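BsaWI endonuclease (Geobacillus stearothermophilus, PDB 4ZSF) is a restriction endonuclease of the PD-(D/E)XK type that binds DNA and probably cleaves it with the help of metal ions. Local coordinates at residues 134-148 with 156-168. Numbering follows the deposited sequence.
Sequences WLKEQISSNVFDLYI and EYVFGCIQSKTSI. With nucleotides of chain B.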
ATOM      1  N   TRP A 134      -8.817  14.166  19.759  1.00 25.21           N
ATOM      2  CA  TRP A 134      -7.629  14.081  18.921  1.00 26.09           C
ATOM      3  C   TRP A 134      -7.081  12.636  18.867  1.00 28.39           C
ATOM      4  O   TRP A 134      -6.724  12.129  17.807  1.00 26.81           O
ATOM      5  CB  TRP A 134      -6.558  15.037  19.443  1.00 25.48           C
ATOM      6  CG  TRP A 134      -5.325  15.046  18.582  1.00 24.55           C
ATOM      7  CD1 TRP A 134      -5.137  15.768  17.425  1.00 27.18           C
ATOM      8  CD2 TRP A 134      -4.136  14.259  18.765  1.00 24.61           C
ATOM      9  NE1 TRP A 134      -3.886  15.522  16.921  1.00 26.42           N
ATOM     10  CE2 TRP A 134      -3.256  14.590  17.710  1.00 24.53           C
ATOM     11  CE3 TRP A 134      -3.719  13.336  19.739  1.00 22.92           C
ATOM     12  CZ2 TRP A 134      -1.966  14.025  17.595  1.00 23.75           C
ATOM     13  CZ3 TRP A 134      -2.444  12.766  19.622  1.00 25.05           C
ATOM     14  CH2 TRP A 134      -1.590  13.115  18.550  1.00 24.39           C
ATOM     15  N   LEU A 135      -7.051  11.974  20.009  1.00 24.46           N
ATOM     16  CA  LEU A 135      -6.605  10.591  20.032  1.00 22.52           C
ATOM     17  C   LEU A 135      -7.544   9.709  19.232  1.00 25.99           C
ATOM     18  O   LEU A 135      -7.118   8.780  18.573  1.00 25.85           O
ATOM     19  CB  LEU A 135      -6.510  10.071  21.463  1.00 22.66           C
ATOM     20  CG  LEU A 135      -5.372  10.722  22.261  1.00 23.37           C
ATOM     21  CD1 LEU A 135      -5.684  10.481  23.726  1.00 21.30           C
ATOM     22  CD2 LEU A 135      -3.962  10.161  21.847  1.00 22.85           C
ATOM     23  N   LYS A 136      -8.845   9.949  19.333  1.00 24.88           N
ATOM     24  CA  LYS A 136      -9.775   9.130  18.554  1.00 29.48           C
ATOM     25  C   LYS A 136      -9.487   9.264  17.043  1.00 28.04           C
ATOM     26  O   LYS A 136      -9.594   8.259  16.325  1.00 29.74           O
ATOM     27  CB  LYS A 136     -11.237   9.508  18.885  1.00 30.12           C
ATOM     28  CG  LYS A 136     -11.746   8.890  20.197  1.00 30.96           C
ATOM     29  CD  LYS A 136     -13.151   9.483  20.582  1.00 37.20           C
ATOM     30  N   GLU A 137      -9.108  10.468  16.593  1.00 30.20           N
ATOM     31  CA  GLU A 137      -8.726  10.707  15.182  1.00 32.08           C
ATOM     32  C   GLU A 137      -7.444   9.965  14.840  1.00 31.72           C
ATOM     33  O   GLU A 137      -7.317   9.468  13.726  1.00 29.32           O
ATOM     34  CB  GLU A 137      -8.498  12.221  14.835  1.00 28.82           C
ATOM     35  CG  GLU A 137      -9.780  13.039  14.609  1.00 37.92           C
ATOM     36  N   GLN A 138      -6.484   9.927  15.775  1.00 24.63           N
ATOM     37  CA  GLN A 138      -5.221   9.212  15.446  1.00 25.20           C
ATOM     38  C   GLN A 138      -5.485   7.699  15.341  1.00 24.37           C
ATOM     39  O   GLN A 138      -4.915   7.009  14.504  1.00 26.60           O
ATOM     40  CB  GLN A 138      -4.156   9.464  16.495  1.00 22.12           C
ATOM     41  CG  GLN A 138      -3.949  10.928  16.800  1.00 23.09           C
ATOM     42  CD  GLN A 138      -3.757  11.742  15.535  1.00 26.42           C
ATOM     43  OE1 GLN A 138      -2.868  11.457  14.718  1.00 26.87           O
ATOM     44  NE2 GLN A 138      -4.649  12.722  15.320  1.00 26.22           N
ATOM     45  N   ILE A 139      -6.358   7.192  16.211  1.00 23.01           N
ATOM     46  CA  ILE A 139      -6.726   5.764  16.217  1.00 25.75           C
ATOM     47  C   ILE A 139      -7.449   5.460  14.900  1.00 29.54           C
ATOM     48  O   ILE A 139      -7.197   4.452  14.250  1.00 29.23           O
ATOM     49  CB  ILE A 139      -7.641   5.432  17.436  1.00 27.50           C
ATOM     50  CG1 ILE A 139      -6.793   5.456  18.728  1.00 29.53           C
ATOM     51  CG2 ILE A 139      -8.395   4.087  17.227  1.00 30.55           C
ATOM     52  CD1 ILE A 139      -7.622   5.459  20.059  1.00 33.68           C
ATOM     53  N   SER A 140      -8.356   6.353  14.520  0.60 30.37           N
ATOM     54  CA  SER A 140      -9.094   6.167  13.278  0.60 33.20           C
ATOM     55  C   SER A 140      -8.158   5.992  12.074  0.60 32.23           C
ATOM     56  O   SER A 140      -8.412   5.152  11.184  0.60 32.46           O
ATOM     57  CB  SER A 140     -10.045   7.360  13.028  0.60 34.46           C
ATOM     58  OG  SER A 140     -10.809   7.109  11.866  0.60 39.92           O
ATOM     59  N   SER A 141      -7.106   6.808  12.019  1.00 32.84           N
ATOM     60  CA  SER A 141      -6.235   6.815  10.849  1.00 34.41           C
ATOM     61  C   SER A 141      -4.977   5.961  11.034  1.00 32.25           C
ATOM     62  O   SER A 141      -4.084   5.961  10.187  1.00 32.36           O
ATOM     63  CB  SER A 141      -5.888   8.243  10.489  1.00 38.81           C
ATOM     64  OG  SER A 141      -5.334   8.832  11.618  1.00 46.04           O
ATOM     65  N   ASN A 142      -4.966   5.182  12.111  1.00 29.16           N
ATOM     66  CA  ASN A 142      -3.938   4.145  12.315  1.00 32.77           C
ATOM     67  C   ASN A 142      -2.530   4.716  12.293  1.00 30.78           C
ATOM     68  O   ASN A 142      -1.584   4.101  11.844  1.00 30.10           O
ATOM     69  CB  ASN A 142      -4.092   3.016  11.274  1.00 32.28           C
ATOM     70  CG  ASN A 142      -5.420   2.321  11.407  1.00 36.73           C
ATOM     71  OD1 ASN A 142      -5.692   1.693  12.430  1.00 39.46           O
ATOM     72  ND2 ASN A 142      -6.269   2.445  10.396  1.00 40.04           N
ATOM     73  N   VAL A 143      -2.400   5.877  12.890  1.00 24.42           N
ATOM     74  CA  VAL A 143      -1.201   6.648  12.806  1.00 27.49           C
ATOM     75  C   VAL A 143      -0.064   6.139  13.711  1.00 26.36           C
ATOM     76  O   VAL A 143       1.114   6.192  13.323  1.00 27.97           O
ATOM     77  CB  VAL A 143      -1.574   8.113  13.197  1.00 34.96           C
ATOM     78  CG1 VAL A 143      -0.408   8.933  13.198  1.00 34.20           C
ATOM     79  CG2 VAL A 143      -2.586   8.631  12.197  1.00 40.38           C
ATOM     80  N   PHE A 144      -0.418   5.796  14.954  1.00 22.88           N
ATOM     81  CA  PHE A 144       0.573   5.330  15.951  1.00 19.60           C
ATOM     82  C   PHE A 144       0.336   3.879  16.296  1.00 24.47           C
ATOM     83  O   PHE A 144      -0.803   3.462  16.416  1.00 30.91           O
ATOM     84  CB  PHE A 144       0.482   6.201  17.198  1.00 20.11           C
ATOM     85  CG  PHE A 144       0.829   7.629  16.902  1.00 20.12           C
ATOM     86  CD1 PHE A 144       2.134   7.969  16.542  1.00 21.23           C
ATOM     87  CD2 PHE A 144      -0.166   8.614  16.867  1.00 20.64           C
ATOM     88  CE1 PHE A 144       2.443   9.342  16.175  1.00 22.14           C
ATOM     89  CE2 PHE A 144       0.134   9.965  16.563  1.00 22.03           C
ATOM     90  CZ  PHE A 144       1.410  10.320  16.170  1.00 22.14           C
ATOM     91  N   ASP A 145       1.407   3.146  16.571  1.00 20.09           N
ATOM     92  CA  ASP A 145       1.363   1.713  16.857  1.00 22.38           C
ATOM     93  C   ASP A 145       1.080   1.488  18.347  1.00 24.48           C
ATOM     94  O   ASP A 145       0.344   0.591  18.743  1.00 24.65           O
ATOM     95  CB  ASP A 145       2.712   1.123  16.451  1.00 24.59           C
ATOM     96  CG  ASP A 145       2.960   1.306  14.951  1.00 33.14           C
ATOM     97  OD1 ASP A 145       2.039   0.940  14.156  1.00 30.56           O
ATOM     98  OD2 ASP A 145       4.008   1.867  14.562  1.00 30.98           O
ATOM     99  N   LEU A 146       1.636   2.369  19.167  1.00 19.20           N
ATOM    100  CA  LEU A 146       1.566   2.231  20.604  1.00 18.45           C
ATOM    101  C   LEU A 146       1.305   3.595  21.243  1.00 19.75           C
ATOM    102  O   LEU A 146       1.649   4.622  20.665  1.00 19.33           O
ATOM    103  CB  LEU A 146       2.880   1.696  21.147  1.00 18.48           C
ATOM    104  CG  LEU A 146       3.322   0.322  20.629  1.00 21.06           C
ATOM    105  CD1 LEU A 146       4.785  -0.014  21.130  1.00 24.14           C
ATOM    106  CD2 LEU A 146       2.321  -0.658  21.215  1.00 23.07           C
ATOM    107  N   TYR A 147       0.751   3.594  22.446  1.00 18.71           N
ATOM    108  CA  TYR A 147       0.578   4.819  23.225  1.00 17.95           C
ATOM    109  C   TYR A 147       1.150   4.588  24.625  1.00 21.24           C
ATOM    110  O   TYR A 147       1.259   3.424  25.072  1.00 22.68           O
ATOM    111  CB  TYR A 147      -0.891   5.210  23.329  1.00 17.57           C
ATOM    112  CG  TYR A 147      -1.452   5.650  21.995  1.00 20.19           C
ATOM    113  CD1 TYR A 147      -1.362   6.974  21.602  1.00 19.74           C
ATOM    114  CD2 TYR A 147      -1.990   4.713  21.110  1.00 21.19           C
ATOM    115  CE1 TYR A 147      -1.890   7.391  20.362  1.00 19.36           C
ATOM    116  CE2 TYR A 147      -2.506   5.101  19.850  1.00 19.91           C
ATOM    117  CZ  TYR A 147      -2.434   6.450  19.493  1.00 22.03           C
ATOM    118  OH  TYR A 147      -2.989   6.894  18.279  1.00 21.97           O
ATOM    119  N   ILE A 148       1.502   5.664  25.330  1.00 16.71           N
ATOM    120  CA  ILE A 148       2.026   5.439  26.690  1.00 16.11           C
ATOM    121  C   ILE A 148       1.268   6.335  27.652  1.00 20.55           C
ATOM    122  O   ILE A 148       0.967   7.517  27.342  1.00 20.51           O
ATOM    123  CB  ILE A 148       3.559   5.625  26.755  1.00 18.05           C
ATOM    124  CG1 ILE A 148       4.106   5.325  28.170  1.00 20.47           C
ATOM    125  CG2 ILE A 148       4.021   7.030  26.233  1.00 15.72           C
ATOM    126  CD1 ILE A 148       5.698   5.184  28.195  1.00 20.18           C
ATOM    127  N   GLU A 156      -5.542   7.977  34.790  1.00 26.97           N
ATOM    128  CA  GLU A 156      -4.545   7.563  33.833  1.00 25.66           C
ATOM    129  C   GLU A 156      -4.614   8.494  32.639  1.00 24.52           C
ATOM    130  O   GLU A 156      -5.692   8.707  32.043  1.00 28.37           O
ATOM    131  CB  GLU A 156      -4.808   6.082  33.421  1.00 30.29           C
ATOM    132  CG  GLU A 156      -3.784   5.502  32.426  1.00 29.06           C
ATOM    133  CD  GLU A 156      -3.907   3.987  32.248  1.00 31.83           C
ATOM    134  OE1 GLU A 156      -4.902   3.369  32.771  1.00 35.10           O
ATOM    135  OE2 GLU A 156      -2.997   3.400  31.611  1.00 29.11           O
ATOM    136  N   TYR A 157      -3.451   9.031  32.262  1.00 23.97           N
ATOM    137  CA  TYR A 157      -3.355  10.012  31.189  1.00 21.91           C
ATOM    138  C   TYR A 157      -2.513   9.492  30.056  1.00 23.62           C
ATOM    139  O   TYR A 157      -1.400   9.085  30.322  1.00 21.83           O
ATOM    140  CB  TYR A 157      -2.700  11.281  31.688  1.00 20.26           C
ATOM    141  CG  TYR A 157      -3.516  11.954  32.764  1.00 23.28           C
ATOM    142  CD1 TYR A 157      -4.511  12.869  32.422  1.00 23.49           C
ATOM    143  CD2 TYR A 157      -3.318  11.645  34.128  1.00 26.17           C
ATOM    144  CE1 TYR A 157      -5.283  13.507  33.439  1.00 29.22           C
ATOM    145  CE2 TYR A 157      -4.082  12.273  35.124  1.00 29.96           C
ATOM    146  CZ  TYR A 157      -5.048  13.183  34.770  1.00 33.38           C
ATOM    147  OH  TYR A 157      -5.774  13.780  35.775  1.00 38.61           O
ATOM    148  N   VAL A 158      -2.997   9.573  28.806  1.00 22.31           N
ATOM    149  CA  VAL A 158      -2.089   9.349  27.673  1.00 19.65           C
ATOM    150  C   VAL A 158      -1.158  10.565  27.531  1.00 19.46           C
ATOM    151  O   VAL A 158      -1.634  11.686  27.400  1.00 20.67           O
ATOM    152  CB  VAL A 158      -2.867   9.140  26.359  1.00 20.90           C
ATOM    153  CG1 VAL A 158      -1.893   9.071  25.152  1.00 22.44           C
ATOM    154  CG2 VAL A 158      -3.680   7.890  26.479  1.00 21.05           C
ATOM    155  N   PHE A 159       0.162  10.356  27.527  1.00 19.38           N
ATOM    156  CA  PHE A 159       1.055  11.523  27.337  1.00 18.86           C
ATOM    157  C   PHE A 159       1.974  11.316  26.116  1.00 21.80           C
ATOM    158  O   PHE A 159       2.698  12.248  25.743  1.00 20.77           O
ATOM    159  CB  PHE A 159       1.910  11.784  28.591  1.00 15.61           C
ATOM    160  CG  PHE A 159       2.998  10.703  28.879  1.00 19.22           C
ATOM    161  CD1 PHE A 159       2.699   9.569  29.646  1.00 19.54           C
ATOM    162  CD2 PHE A 159       4.311  10.852  28.363  1.00 18.91           C
ATOM    163  CE1 PHE A 159       3.712   8.567  29.909  1.00 17.33           C
ATOM    164  CE2 PHE A 159       5.286   9.941  28.648  1.00 17.28           C
ATOM    165  CZ  PHE A 159       5.018   8.807  29.370  1.00 15.32           C
ATOM    166  N   GLY A 160       2.016  10.102  25.539  1.00 17.75           N
ATOM    167  CA  GLY A 160       2.963   9.908  24.447  1.00 18.59           C
ATOM    168  C   GLY A 160       2.409   9.006  23.347  1.00 20.78           C
ATOM    169  O   GLY A 160       1.529   8.156  23.620  1.00 18.70           O
ATOM    170  N   CYS A 161       2.881   9.258  22.119  1.00 16.84           N
ATOM    171  CA  CYS A 161       2.499   8.537  20.900  1.00 16.36           C
ATOM    172  C   CYS A 161       3.776   7.896  20.351  1.00 19.41           C
ATOM    173  O   CYS A 161       4.833   8.545  20.273  1.00 19.62           O
ATOM    174  CB  CYS A 161       1.953   9.537  19.866  1.00 16.58           C
ATOM    175  SG  CYS A 161       0.498  10.436  20.420  1.00 23.45           S
ATOM    176  N   ILE A 162       3.699   6.624  19.987  1.00 17.41           N
ATOM    177  CA  ILE A 162       4.878   5.856  19.643  1.00 16.66           C
ATOM    178  C   ILE A 162       4.701   5.130  18.308  1.00 19.41           C
ATOM    179  O   ILE A 162       3.692   4.425  18.081  1.00 20.27           O
ATOM    180  CB  ILE A 162       5.149   4.773  20.739  1.00 17.03           C
ATOM    181  CG1 ILE A 162       5.370   5.448  22.113  1.00 19.84           C
ATOM    182  CG2 ILE A 162       6.303   3.831  20.303  1.00 18.26           C
ATOM    183  CD1 ILE A 162       5.135   4.427  23.288  1.00 20.37           C
ATOM    184  N   GLN A 163       5.681   5.292  17.424  1.00 17.63           N
ATOM    185  CA  GLN A 163       5.726   4.530  16.153  1.00 17.44           C
ATOM    186  C   GLN A 163       6.702   3.409  16.337  1.00 26.05           C
ATOM    187  O   GLN A 163       7.783   3.636  16.823  1.00 24.48           O
ATOM    188  CB  GLN A 163       6.143   5.420  15.021  1.00 19.47           C
ATOM    189  CG  GLN A 163       5.045   6.532  14.781  1.00 25.45           C
ATOM    190  CD  GLN A 163       5.484   7.590  13.771  1.00 28.66           C
ATOM    191  OE1 GLN A 163       6.672   7.756  13.494  1.00 29.95           O
ATOM    192  NE2 GLN A 163       4.515   8.250  13.171  1.00 28.61           N
ATOM    193  N   SER A 164       6.349   2.180  15.969  1.00 26.08           N
ATOM    194  CA  SER A 164       7.297   1.103  16.267  1.00 26.17           C
ATOM    195  C   SER A 164       7.445   0.253  15.045  1.00 38.01           C
ATOM    196  O   SER A 164       6.562  -0.561  14.813  1.00 44.24           O
ATOM    197  CB  SER A 164       6.833   0.246  17.467  1.00 36.58           C
ATOM    198  OG  SER A 164       5.702  -0.566  17.140  1.00 43.07           O
ATOM    199  N   LYS A 165       8.562   0.445  14.314  1.00 34.39           N
ATOM    200  CA  LYS A 165       8.809  -0.063  12.960  1.00 37.86           C
ATOM    201  C   LYS A 165       9.897  -1.121  12.881  1.00 34.42           C
ATOM    202  O   LYS A 165      10.943  -0.984  13.530  1.00 29.85           O
ATOM    203  CB  LYS A 165       9.205   1.099  12.078  1.00 41.59           C
ATOM    204  CG  LYS A 165       8.112   2.194  12.004  1.00 44.50           C
ATOM    205  CD  LYS A 165       6.687   1.583  11.889  1.00 56.20           C
ATOM    206  CE  LYS A 165       5.601   2.677  12.034  1.00 55.25           C
ATOM    207  NZ  LYS A 165       4.213   2.123  12.016  1.00 54.21           N
ATOM    208  N   THR A 166       9.687  -2.166  12.073  1.00 28.70           N
ATOM    209  CA  THR A 166      10.625  -3.259  12.040  1.00 29.17           C
ATOM    210  C   THR A 166      11.599  -2.996  10.909  1.00 43.68           C
ATOM    211  O   THR A 166      12.608  -3.670  10.771  1.00 49.98           O
ATOM    212  CB  THR A 166       9.922  -4.620  11.807  1.00 32.29           C
ATOM    213  OG1 THR A 166       8.999  -4.452  10.738  1.00 31.50           O
ATOM    214  CG2 THR A 166       9.130  -5.019  13.025  1.00 35.87           C
ATOM    215  N   SER A 167      11.237  -2.044  10.060  1.00 45.57           N
ATOM    216  CA  SER A 167      12.166  -1.515   9.099  1.00 59.23           C
ATOM    217  C   SER A 167      12.101   0.011   9.242  1.00 72.72           C
ATOM    218  O   SER A 167      11.029   0.608   9.126  1.00 73.18           O
ATOM    219  CB  SER A 167      11.812  -1.958   7.682  1.00 54.34           C
ATOM    220  OG  SER A 167      10.583  -1.363   7.301  1.00 50.91           O
ATOM    221  N   ILE A 168      13.240   0.633   9.529  1.00 88.35           N
ATOM    222  CA  ILE A 168      13.333   2.084   9.498  1.00 92.89           C
ATOM    223  C   ILE A 168      13.561   2.517   8.062  1.00 94.12           C
ATOM    224  O   ILE A 168      13.831   3.678   7.787  1.00 97.21           O
ATOM    225  CB  ILE A 168      14.481   2.608  10.380  1.00 96.09           C
TER
ATOM    226  P    DA B   5      -8.211   1.726   5.973  1.00 38.14           P
ATOM    227  OP1  DA B   5      -8.188   2.829   6.912  1.00 41.69           O
ATOM    228  OP2  DA B   5      -7.975   1.900   4.519  1.00 42.21           O
ATOM    229  O5'  DA B   5      -7.025   0.667   6.325  1.00 32.31           O
ATOM    230  C5'  DA B   5      -6.870   0.298   7.670  1.00 38.14           C
ATOM    231  C4'  DA B   5      -5.584  -0.461   7.864  1.00 37.71           C
ATOM    232  O4'  DA B   5      -5.735  -1.793   7.317  1.00 35.69           O
ATOM    233  C3'  DA B   5      -4.380   0.162   7.216  1.00 41.14           C
ATOM    234  O3'  DA B   5      -3.319   0.192   8.176  1.00 50.06           O
ATOM    235  C2'  DA B   5      -4.060  -0.739   6.027  1.00 33.27           C
ATOM    236  C1'  DA B   5      -4.704  -2.086   6.447  1.00 29.81           C
ATOM    237  N9   DA B   5      -5.343  -2.842   5.382  1.00 26.48           N
ATOM    238  C8   DA B   5      -6.204  -2.354   4.411  1.00 26.03           C
ATOM    239  N7   DA B   5      -6.631  -3.286   3.576  1.00 25.15           N
ATOM    240  C5   DA B   5      -6.079  -4.504   4.102  1.00 24.17           C
ATOM    241  C6   DA B   5      -6.177  -5.876   3.712  1.00 24.50           C
ATOM    242  N6   DA B   5      -6.962  -6.343   2.685  1.00 21.80           N
ATOM    243  N1   DA B   5      -5.495  -6.785   4.457  1.00 23.84           N
ATOM    244  C2   DA B   5      -4.777  -6.362   5.519  1.00 22.08           C
ATOM    245  N3   DA B   5      -4.595  -5.113   5.966  1.00 22.38           N
ATOM    246  C4   DA B   5      -5.316  -4.228   5.230  1.00 25.29           C
TER
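Leu146 to Ile148 pair antiparallel with Gly160 to Ile162, the strand axes 4.8 Å apart at 154°, and a classic beta bulge interrupts the ladder at each end: Asp145 N and Leu146 N share Ile162 O, while Phe159 N and, weakly, Gly160 N share Ile148 O. From within the first bulge, Asp145 OD2 accepts from two donors: Ser164 N at 2.7 Å, nearly straight (172°) on the anti lone pair, and Lys165 NZ at 2.6 Å on the syn one, a salt bridge. Replacing Asp145 by an alanine is likely to leave Ser164 N and Lys165 NZ without their shared acceptor, freeing the lysine tip to swing. Asp145 just before strand 146-152 and Lys165 ending strand 155-165, with Gln163 at the (D/E) position, are consistent with the PD-(D/E)XK motif. Cys161 CB sits over the centre of the Phe144 ring, 3.5 Å from its centroid; with SG anti to the carbonyl carbon (chi1 -60°), the sulfur reaches the Trp134 edge, 3.8 Å from CZ3. Around the second bulge, Ile148 CG2 makes a CH-pi contact over one face of the Phe159 ring, 4.0 Å from its centroid. Helix 70-103 packs on Leu146 and Ile148; helix 172-184 touches Trp134 and Phe144, and strands 108-112 and 188-193 flank this hairpin within the mixed sheet.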